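Local coordinates for uricase (PDB 4R8X), which catalyses, as a urate oxidase of the uricase family, the oxidation of urate to 5-hydroxyisourate, the first step from urate toward allantoin, at residues D[107-121]-D[136-150]. Residues are numbered along the deposited sequence; the frame is centred on the assembly and turned at random.
Sequences DAVRLEAKEYAFDDI and FRKSRNEYVTATVEV. Unlike the reference sequence in segment 136-150: Val144 (reference Ala).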
ATOM      1  N   ASP D 107      -9.542  29.786 -17.785  1.00 14.89           N
ATOM      2  CA  ASP D 107     -11.010  29.810 -17.795  1.00 15.89           C
ATOM      3  C   ASP D 107     -11.593  29.196 -16.520  1.00 14.46           C
ATOM      4  O   ASP D 107     -12.676  29.567 -16.095  1.00 14.73           O
ATOM      5  CB  ASP D 107     -11.584  29.034 -18.991  1.00 17.63           C
ATOM      6  CG  ASP D 107     -11.190  29.613 -20.340  1.00 21.65           C
ATOM      7  OD1 ASP D 107     -10.858  30.810 -20.420  1.00 22.20           O
ATOM      8  OD2 ASP D 107     -11.238  28.855 -21.334  1.00 23.83           O
ATOM      9  N   ALA D 108     -10.892  28.231 -15.934  1.00 14.14           N
ATOM     10  CA  ALA D 108     -11.395  27.565 -14.738  1.00 12.61           C
ATOM     11  C   ALA D 108     -10.239  26.980 -13.948  1.00 11.88           C
ATOM     12  O   ALA D 108      -9.185  26.672 -14.515  1.00 13.13           O
ATOM     13  CB  ALA D 108     -12.398  26.472 -15.101  1.00 13.92           C
ATOM     14  N   VAL D 109     -10.438  26.881 -12.635  1.00 12.06           N
ATOM     15  CA  VAL D 109      -9.473  26.259 -11.734  1.00 11.62           C
ATOM     16  C   VAL D 109     -10.186  25.293 -10.795  1.00 11.11           C
ATOM     17  O   VAL D 109     -11.181  25.651 -10.173  1.00 12.15           O
ATOM     18  CB  VAL D 109      -8.734  27.317 -10.893  1.00 12.85           C
ATOM     19  CG1 VAL D 109      -7.746  26.643  -9.928  1.00 12.56           C
ATOM     20  CG2 VAL D 109      -8.008  28.304 -11.803  1.00 14.84           C
ATOM     21  N   ARG D 110      -9.664  24.073 -10.691  1.00 11.63           N
ATOM     22  CA  ARG D 110     -10.250  23.057  -9.826  1.00 11.05           C
ATOM     23  C   ARG D 110      -9.286  22.681  -8.718  1.00 10.90           C
ATOM     24  O   ARG D 110      -8.138  22.331  -8.985  1.00 12.77           O
ATOM     25  CB  ARG D 110     -10.547  21.797 -10.642  1.00 12.12           C
ATOM     26  CG  ARG D 110     -11.172  20.654  -9.848  1.00 13.40           C
ATOM     27  CD  ARG D 110     -11.386  19.443 -10.743  1.00 15.34           C
ATOM     28  NE  ARG D 110     -12.076  18.340 -10.072  1.00 15.16           N
ATOM     29  CZ  ARG D 110     -13.394  18.252  -9.980  1.00 15.47           C
ATOM     30  NH1 ARG D 110     -14.149  19.208 -10.504  1.00 15.62           N
ATOM     31  NH2 ARG D 110     -13.965  17.220  -9.368  1.00 16.57           N
ATOM     32  N   LEU D 111      -9.761  22.753  -7.484  1.00 10.28           N
ATOM     33  CA  LEU D 111      -8.994  22.276  -6.338  1.00 12.02           C
ATOM     34  C   LEU D 111      -9.713  21.117  -5.680  1.00 12.45           C
ATOM     35  O   LEU D 111     -10.921  21.179  -5.443  1.00 13.65           O
ATOM     36  CB  LEU D 111      -8.810  23.389  -5.306  1.00 14.32           C
ATOM     37  CG  LEU D 111      -7.534  24.222  -5.310  1.00 15.01           C
ATOM     38  CD1 LEU D 111      -6.318  23.373  -4.930  1.00 15.43           C
ATOM     39  CD2 LEU D 111      -7.364  24.939  -6.657  1.00 15.84           C
ATOM     40  N   GLU D 112      -8.955  20.060  -5.397  1.00 12.37           N
ATOM     41  CA  GLU D 112      -9.434  18.931  -4.607  1.00 13.40           C
ATOM     42  C   GLU D 112      -8.544  18.816  -3.378  1.00 13.52           C
ATOM     43  O   GLU D 112      -7.344  19.089  -3.453  1.00 15.21           O
ATOM     44  CB  GLU D 112      -9.335  17.640  -5.414  1.00 15.77           C
ATOM     45  CG  GLU D 112     -10.205  17.637  -6.650  1.00 18.61           C
ATOM     46  CD  GLU D 112      -9.988  16.421  -7.530  1.00 22.32           C
ATOM     47  OE1 GLU D 112      -9.293  15.474  -7.099  1.00 25.60           O
ATOM     48  OE2 GLU D 112     -10.510  16.419  -8.664  1.00 22.91           O
ATOM     49  N   ALA D 113      -9.108  18.418  -2.246  1.00 11.83           N
ATOM     50  CA  ALA D 113      -8.275  18.264  -1.062  1.00 12.40           C
ATOM     51  C   ALA D 113      -8.701  17.083  -0.221  1.00 11.21           C
ATOM     52  O   ALA D 113      -9.885  16.768  -0.103  1.00 12.22           O
ATOM     53  CB  ALA D 113      -8.258  19.555  -0.242  1.00 13.82           C
ATOM     54  N   LYS D 114      -7.701  16.411   0.340  1.00 11.22           N
ATOM     55  CA  LYS D 114      -7.902  15.368   1.341  1.00 12.04           C
ATOM     56  C   LYS D 114      -7.241  15.829   2.623  1.00 10.98           C
ATOM     57  O   LYS D 114      -6.046  16.109   2.631  1.00 11.46           O
ATOM     58  CB  LYS D 114      -7.261  14.064   0.880  1.00 13.55           C
ATOM     59  CG  LYS D 114      -7.905  13.468  -0.361  1.00 15.31           C
ATOM     60  CD  LYS D 114      -7.195  12.185  -0.793  1.00 19.43           C
ATOM     61  CE  LYS D 114      -7.821  11.604  -2.059  1.00 23.90           C
ATOM     62  NZ  LYS D 114      -7.054  10.445  -2.596  1.00 26.99           N
ATOM     63  N   GLU D 115      -8.010  15.933   3.698  1.00 10.66           N
ATOM     64  CA  GLU D 115      -7.467  16.376   4.975  1.00  9.62           C
ATOM     65  C   GLU D 115      -6.315  15.478   5.375  1.00  9.93           C
ATOM     66  O   GLU D 115      -6.351  14.272   5.121  1.00 11.38           O
ATOM     67  CB  GLU D 115      -8.541  16.334   6.062  1.00 10.55           C
ATOM     68  CG  GLU D 115      -8.072  16.813   7.418  1.00 11.01           C
ATOM     69  CD  GLU D 115      -9.080  16.536   8.508  1.00 12.49           C
ATOM     70  OE1 GLU D 115      -9.783  15.501   8.436  1.00 12.44           O
ATOM     71  OE2 GLU D 115      -9.178  17.357   9.435  1.00 14.15           O
ATOM     72  N   TYR D 116      -5.291  16.099   5.950  1.00  9.81           N
ATOM     73  CA  TYR D 116      -4.168  15.401   6.565  1.00 10.34           C
ATOM     74  C   TYR D 116      -4.503  15.492   8.050  1.00 11.46           C
ATOM     75  O   TYR D 116      -4.194  16.485   8.715  1.00 11.96           O
ATOM     76  CB  TYR D 116      -2.898  16.161   6.212  1.00 11.19           C
ATOM     77  CG  TYR D 116      -1.554  15.506   6.519  1.00 10.76           C
ATOM     78  CD1 TYR D 116      -0.871  14.788   5.543  1.00 12.98           C
ATOM     79  CD2 TYR D 116      -0.923  15.697   7.747  1.00 13.06           C
ATOM     80  CE1 TYR D 116       0.387  14.237   5.798  1.00 13.40           C
ATOM     81  CE2 TYR D 116       0.317  15.156   8.009  1.00 13.84           C
ATOM     82  CZ  TYR D 116       0.970  14.431   7.034  1.00 13.02           C
ATOM     83  OH  TYR D 116       2.224  13.902   7.314  1.00 16.56           O
ATOM     84  N   ALA D 117      -5.178  14.459   8.547  1.00 11.11           N
ATOM     85  CA  ALA D 117      -5.914  14.523   9.802  1.00 11.41           C
ATOM     86  C   ALA D 117      -5.052  14.273  11.021  1.00 11.03           C
ATOM     87  O   ALA D 117      -4.155  13.402  11.010  1.00 10.22           O
ATOM     88  CB  ALA D 117      -7.026  13.501   9.796  1.00 12.96           C
ATOM     89  N   PHE D 118      -5.367  15.001  12.088  1.00 12.19           N
ATOM     90  CA  PHE D 118      -4.719  14.819  13.388  1.00 12.51           C
ATOM     91  C   PHE D 118      -5.751  14.680  14.493  1.00 13.79           C
ATOM     92  O   PHE D 118      -6.732  15.420  14.521  1.00 15.89           O
ATOM     93  CB  PHE D 118      -3.800  16.001  13.707  1.00 13.23           C
ATOM     94  CG  PHE D 118      -2.470  15.935  13.016  1.00 15.07           C
ATOM     95  CD1 PHE D 118      -2.260  16.598  11.811  1.00 16.57           C
ATOM     96  CD2 PHE D 118      -1.429  15.196  13.564  1.00 15.74           C
ATOM     97  CE1 PHE D 118      -1.022  16.534  11.176  1.00 15.86           C
ATOM     98  CE2 PHE D 118      -0.208  15.118  12.934  1.00 16.59           C
ATOM     99  CZ  PHE D 118      -0.002  15.790  11.738  1.00 16.08           C
ATOM    100  N   ASP D 119      -5.513  13.747  15.409  1.00 13.08           N
ATOM    101  CA  ASP D 119      -6.364  13.572  16.578  1.00 13.67           C
ATOM    102  C   ASP D 119      -5.809  14.316  17.776  1.00 13.74           C
ATOM    103  O   ASP D 119      -4.599  14.346  17.987  1.00 13.72           O
ATOM    104  CB  ASP D 119      -6.409  12.100  17.000  1.00 15.13           C
ATOM    105  CG  ASP D 119      -7.195  11.230  16.055  1.00 16.78           C
ATOM    106  OD1 ASP D 119      -8.207  11.695  15.475  1.00 17.91           O
ATOM    107  OD2 ASP D 119      -6.809  10.052  15.927  1.00 17.95           O
ATOM    108  N   ASP D 120      -6.704  14.872  18.582  1.00 13.65           N
ATOM    109  CA  ASP D 120      -6.363  15.295  19.934  1.00 13.62           C
ATOM    110  C   ASP D 120      -6.088  14.059  20.780  1.00 14.09           C
ATOM    111  O   ASP D 120      -6.766  13.033  20.640  1.00 14.51           O
ATOM    112  CB  ASP D 120      -7.521  16.053  20.567  1.00 13.81           C
ATOM    113  CG  ASP D 120      -7.824  17.356  19.866  1.00 15.92           C
ATOM    114  OD1 ASP D 120      -8.865  17.952  20.196  1.00 18.08           O
ATOM    115  OD2 ASP D 120      -7.028  17.786  19.000  1.00 16.58           O
ATOM    116  N   ILE D 121      -5.098  14.154  21.661  1.00 14.75           N
ATOM    117  CA  ILE D 121      -4.743  13.033  22.521  1.00 15.14           C
ATOM    118  C   ILE D 121      -4.676  13.426  23.994  1.00 14.83           C
ATOM    119  O   ILE D 121      -4.543  14.602  24.331  1.00 16.06           O
ATOM    120  CB  ILE D 121      -3.402  12.407  22.105  1.00 16.57           C
ATOM    121  CG1 ILE D 121      -2.262  13.395  22.344  1.00 17.74           C
ATOM    122  CG2 ILE D 121      -3.449  11.974  20.641  1.00 15.90           C
ATOM    123  CD1 ILE D 121      -0.901  12.735  22.385  1.00 19.06           C
ATOM    124  N   PHE D 136      -0.109  15.968  18.966  1.00 13.08           N
ATOM    125  CA  PHE D 136      -1.254  15.407  18.253  1.00 11.87           C
ATOM    126  C   PHE D 136      -0.862  14.131  17.526  1.00 11.47           C
ATOM    127  O   PHE D 136       0.272  13.988  17.077  1.00 12.55           O
ATOM    128  CB  PHE D 136      -1.830  16.434  17.264  1.00 12.01           C
ATOM    129  CG  PHE D 136      -2.211  17.731  17.913  1.00 12.82           C
ATOM    130  CD1 PHE D 136      -3.476  17.907  18.461  1.00 13.65           C
ATOM    131  CD2 PHE D 136      -1.295  18.774  18.002  1.00 13.10           C
ATOM    132  CE1 PHE D 136      -3.830  19.100  19.075  1.00 13.58           C
ATOM    133  CE2 PHE D 136      -1.643  19.976  18.619  1.00 14.51           C
ATOM    134  CZ  PHE D 136      -2.915  20.139  19.149  1.00 13.91           C
ATOM    135  N   ARG D 137      -1.800  13.197  17.435  1.00 10.85           N
ATOM    136  CA  ARG D 137      -1.576  11.976  16.681  1.00 10.91           C
ATOM    137  C   ARG D 137      -1.962  12.150  15.222  1.00 11.67           C
ATOM    138  O   ARG D 137      -3.066  12.609  14.925  1.00 13.91           O
ATOM    139  CB  ARG D 137      -2.416  10.845  17.261  1.00 12.64           C
ATOM    140  CG  ARG D 137      -2.465   9.645  16.345  1.00 15.43           C
ATOM    141  CD  ARG D 137      -3.172   8.430  16.966  1.00 17.65           C
ATOM    142  NE  ARG D 137      -4.599   8.636  17.198  1.00 20.28           N
ATOM    143  CZ  ARG D 137      -5.386   7.707  17.731  1.00 21.28           C
ATOM    144  NH1 ARG D 137      -4.874   6.541  18.099  1.00 22.11           N
ATOM    145  NH2 ARG D 137      -6.672   7.942  17.911  1.00 21.29           N
ATOM    146  N   LYS D 138      -1.073  11.792  14.303  1.00 11.93           N
ATOM    147  CA  LYS D 138      -1.457  11.735  12.899  1.00 12.66           C
ATOM    148  C   LYS D 138      -2.447  10.611  12.711  1.00 13.11           C
ATOM    149  O   LYS D 138      -2.107   9.454  12.925  1.00 14.61           O
ATOM    150  CB  LYS D 138      -0.252  11.456  12.020  1.00 13.50           C
ATOM    151  CG  LYS D 138      -0.624  11.215  10.582  1.00 16.96           C
ATOM    152  CD  LYS D 138      -0.982  12.521   9.945  1.00 16.47           C
ATOM    153  CE  LYS D 138      -1.576  12.301   8.545  1.00 15.97           C
ATOM    154  NZ  LYS D 138      -3.023  11.987   8.503  1.00 17.41           N
ATOM    155  N   SER D 139      -3.665  10.920  12.285  1.00 11.06           N
ATOM    156  CA  SER D 139      -4.667   9.879  12.140  1.00 12.19           C
ATOM    157  C   SER D 139      -4.728   9.276  10.753  1.00 11.40           C
ATOM    158  O   SER D 139      -4.766   9.991   9.745  1.00 10.79           O
ATOM    159  CB  SER D 139      -6.042  10.401  12.496  1.00 13.64           C
ATOM    160  OG  SER D 139      -6.986   9.357  12.291  1.00 16.45           O
ATOM    161  N   ARG D 140      -4.748   7.946  10.712  1.00 10.83           N
ATOM    162  CA  ARG D 140      -4.909   7.223   9.459  1.00 10.75           C
ATOM    163  C   ARG D 140      -6.336   6.712   9.308  1.00 10.81           C
ATOM    164  O   ARG D 140      -6.605   5.849   8.478  1.00 11.23           O
ATOM    165  CB  ARG D 140      -3.920   6.060   9.355  1.00 14.03           C
ATOM    166  CG  ARG D 140      -2.524   6.487   8.937  1.00 16.34           C
ATOM    167  CD  ARG D 140      -1.732   6.957  10.121  1.00 17.31           C
ATOM    168  NE  ARG D 140      -1.166   5.828  10.835  1.00 17.45           N
ATOM    169  CZ  ARG D 140      -0.829   5.837  12.122  1.00 19.56           C
ATOM    170  NH1 ARG D 140      -1.019   6.909  12.864  1.00 21.13           N
ATOM    171  NH2 ARG D 140      -0.305   4.758  12.669  1.00 17.10           N
ATOM    172  N   ASN D 141      -7.241   7.252  10.119  1.00 10.52           N
ATOM    173  CA  ASN D 141      -8.652   6.886  10.035  1.00 11.06           C
ATOM    174  C   ASN D 141      -9.412   7.797   9.067  1.00 10.77           C
ATOM    175  O   ASN D 141      -8.850   8.260   8.072  1.00 11.10           O
ATOM    176  CB  ASN D 141      -9.278   6.857  11.429  1.00 11.86           C
ATOM    177  CG  ASN D 141      -8.670   5.786  12.301  1.00 14.44           C
ATOM    178  OD1 ASN D 141      -8.262   4.748  11.799  1.00 14.69           O
ATOM    179  ND2 ASN D 141      -8.617   6.027  13.606  1.00 16.49           N
ATOM    180  N   GLU D 142     -10.691   8.037   9.337  1.00 11.09           N
ATOM    181  CA  GLU D 142     -11.496   8.840   8.417  1.00 10.49           C
ATOM    182  C   GLU D 142     -10.991  10.275   8.316  1.00 10.58           C
ATOM    183  O   GLU D 142     -10.396  10.811   9.256  1.00 11.99           O
ATOM    184  CB  GLU D 142     -12.965   8.808   8.810  1.00 10.97           C
ATOM    185  CG  GLU D 142     -13.268   9.437  10.159  1.00 12.65           C
ATOM    186  CD  GLU D 142     -13.313   8.426  11.286  1.00 14.83           C
ATOM    187  OE1 GLU D 142     -14.046   8.679  12.258  1.00 17.37           O
ATOM    188  OE2 GLU D 142     -12.612   7.395  11.223  1.00 14.84           O
ATOM    189  N   TYR D 143     -11.222  10.898   7.168  1.00 10.43           N
ATOM    190  CA  TYR D 143     -10.677  12.220   6.934  1.00 10.60           C
ATOM    191  C   TYR D 143     -11.631  13.050   6.082  1.00 10.94           C
ATOM    192  O   TYR D 143     -12.401  12.512   5.285  1.00 10.81           O
ATOM    193  CB  TYR D 143      -9.279  12.115   6.305  1.00 13.16           C
ATOM    194  CG  TYR D 143      -9.255  11.414   4.969  1.00 13.55           C
ATOM    195  CD1 TYR D 143      -9.063  10.035   4.884  1.00 13.65           C
ATOM    196  CD2 TYR D 143      -9.438  12.124   3.789  1.00 13.91           C
ATOM    197  CE1 TYR D 143      -9.043   9.389   3.657  1.00 14.29           C
ATOM    198  CE2 TYR D 143      -9.418  11.494   2.562  1.00 14.64           C
ATOM    199  CZ  TYR D 143      -9.228  10.129   2.497  1.00 15.56           C
ATOM    200  OH  TYR D 143      -9.223   9.507   1.273  1.00 16.65           O
ATOM    201  N   VAL D 144     -11.556  14.360   6.264  1.00 10.69           N
ATOM    202  CA  VAL D 144     -12.413  15.297   5.568  1.00 11.27           C
ATOM    203  C   VAL D 144     -11.971  15.486   4.130  1.00 10.77           C
ATOM    204  O   VAL D 144     -10.785  15.532   3.826  1.00 12.49           O
ATOM    205  CB  VAL D 144     -12.403  16.653   6.302  1.00 11.70           C
ATOM    206  CG1 VAL D 144     -13.304  17.662   5.601  1.00 12.94           C
ATOM    207  CG2 VAL D 144     -12.849  16.472   7.742  1.00 11.64           C
ATOM    208  N   THR D 145     -12.944  15.617   3.234  1.00 10.46           N
ATOM    209  CA  THR D 145     -12.654  15.886   1.834  1.00 11.07           C
ATOM    210  C   THR D 145     -13.429  17.116   1.346  1.00 10.90           C
ATOM    211  O   THR D 145     -14.454  17.491   1.922  1.00 11.76           O
ATOM    212  CB  THR D 145     -13.016  14.675   0.937  1.00 11.85           C
ATOM    213  OG1 THR D 145     -14.419  14.397   1.054  1.00 12.48           O
ATOM    214  CG2 THR D 145     -12.214  13.436   1.356  1.00 12.35           C
ATOM    215  N   ALA D 146     -12.916  17.747   0.291  1.00 11.12           N
ATOM    216  CA  ALA D 146     -13.639  18.824  -0.389  1.00 10.92           C
ATOM    217  C   ALA D 146     -13.106  19.022  -1.796  1.00 11.48           C
ATOM    218  O   ALA D 146     -11.946  18.727  -2.073  1.00 12.56           O
ATOM    219  CB  ALA D 146     -13.554  20.124   0.412  1.00 13.88           C
ATOM    220  N   THR D 147     -13.970  19.522  -2.676  1.00 12.45           N
ATOM    221  CA  THR D 147     -13.581  19.951  -4.012  1.00 11.98           C
ATOM    222  C   THR D 147     -14.275  21.261  -4.295  1.00 12.29           C
ATOM    223  O   THR D 147     -15.450  21.428  -3.974  1.00 13.50           O
ATOM    224  CB  THR D 147     -14.024  18.939  -5.092  1.00 13.51           C
ATOM    225  OG1 THR D 147     -13.307  17.714  -4.924  1.00 15.24           O
ATOM    226  CG2 THR D 147     -13.741  19.454  -6.487  1.00 14.36           C
ATOM    227  N   VAL D 148     -13.537  22.205  -4.866  1.00 11.30           N
ATOM    228  CA  VAL D 148     -14.164  23.404  -5.406  1.00 11.67           C
ATOM    229  C   VAL D 148     -13.601  23.686  -6.782  1.00 11.70           C
ATOM    230  O   VAL D 148     -12.394  23.676  -6.977  1.00 12.75           O
ATOM    231  CB  VAL D 148     -13.946  24.637  -4.501  1.00 12.23           C
ATOM    232  CG1 VAL D 148     -14.634  25.862  -5.121  1.00 14.44           C
ATOM    233  CG2 VAL D 148     -14.501  24.387  -3.113  1.00 12.55           C
ATOM    234  N   GLU D 149     -14.480  23.910  -7.758  1.00 11.20           N
ATOM    235  CA  GLU D 149     -14.034  24.354  -9.064  1.00 12.01           C
ATOM    236  C   GLU D 149     -14.747  25.662  -9.388  1.00 11.89           C
ATOM    237  O   GLU D 149     -15.969  25.770  -9.247  1.00 12.67           O
ATOM    238  CB  GLU D 149     -14.289  23.303 -10.152  1.00 13.14           C
ATOM    239  CG  GLU D 149     -13.731  23.703 -11.517  1.00 13.94           C
ATOM    240  CD  GLU D 149     -13.712  22.580 -12.545  1.00 16.55           C
ATOM    241  OE1 GLU D 149     -13.888  21.409 -12.179  1.00 16.94           O
ATOM    242  OE2 GLU D 149     -13.507  22.870 -13.733  1.00 18.48           O
ATOM    243  N   VAL D 150     -13.962  26.658  -9.786  1.00 11.99           N
ATOM    244  CA  VAL D 150     -14.491  27.967 -10.123  1.00 11.86           C
ATOM    245  C   VAL D 150     -14.184  28.247 -11.590  1.00 12.60           C
ATOM    246  O   VAL D 150     -13.074  27.989 -12.055  1.00 12.14           O
ATOM    247  CB  VAL D 150     -13.886  29.056  -9.218  1.00 12.17           C
ATOM    248  CG1 VAL D 150     -14.412  30.446  -9.626  1.00 13.75           C
ATOM    249  CG2 VAL D 150     -14.244  28.790  -7.770  1.00 14.30           C
TER
HETATM  250  O   HOH W   1     -13.281  15.798  -6.793  1.00 28.46           O
HETATM  251  O   HOH W   2      -5.574  12.233   6.868  1.00 12.92           O
HETATM  252  O   HOH W   3      -8.191   8.313  14.641  1.00 29.82           O
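Lys138 reaches back from its strand to thread its side chain between Tyr116, Ala117 and Phe118. CB starts beside the Phe118 ring, 3.8 Å from CE2. The chain bends at chi2 (75°), which lays CD over one face of that ring, offset toward its rim. CE, reached by an extended chi3, lies over the centre of the Tyr116 ring, 3.5 Å from the centroid; the bend at chi4 (84°) then turns NZ toward Ala117 O. NZ completes a cation-pi contact with the same face and donates to Ala117 O (3.1 Å), in the carbonyl plane on a lone pair, and to Ser139 O.

On one flank of this break, Arg137 forms a salt bridge with Asp119, NE and NH2 both donating to the one oxygen OD2 along bent paths. On the other, strands 108-115 and 143-150 form a regular antiparallel ladder, part of the uricase tunnelling-fold (T-fold) sheet; helix 88-102 packs on its Val109, Ala146 and Val150 face. Arg110 spreads over Thr147 CG2 and salt-bridges Glu149 OE1 through NH1 (2.8 Å) and Glu112 OE2 through NE.

Phe136 and Arg137 also pair with a strand of the second subunit, continuing the sheet across the interface. In the break, Ser139 N still bonds to Ala117 O, but Glu115 OE1 serves Val144 N (3.0 Å; Lys36 takes OE2), water bridges Glu115 O, Ala117 N and Lys138 NZ, and the Tyr116 face probably helps stabilise the ammonium charge.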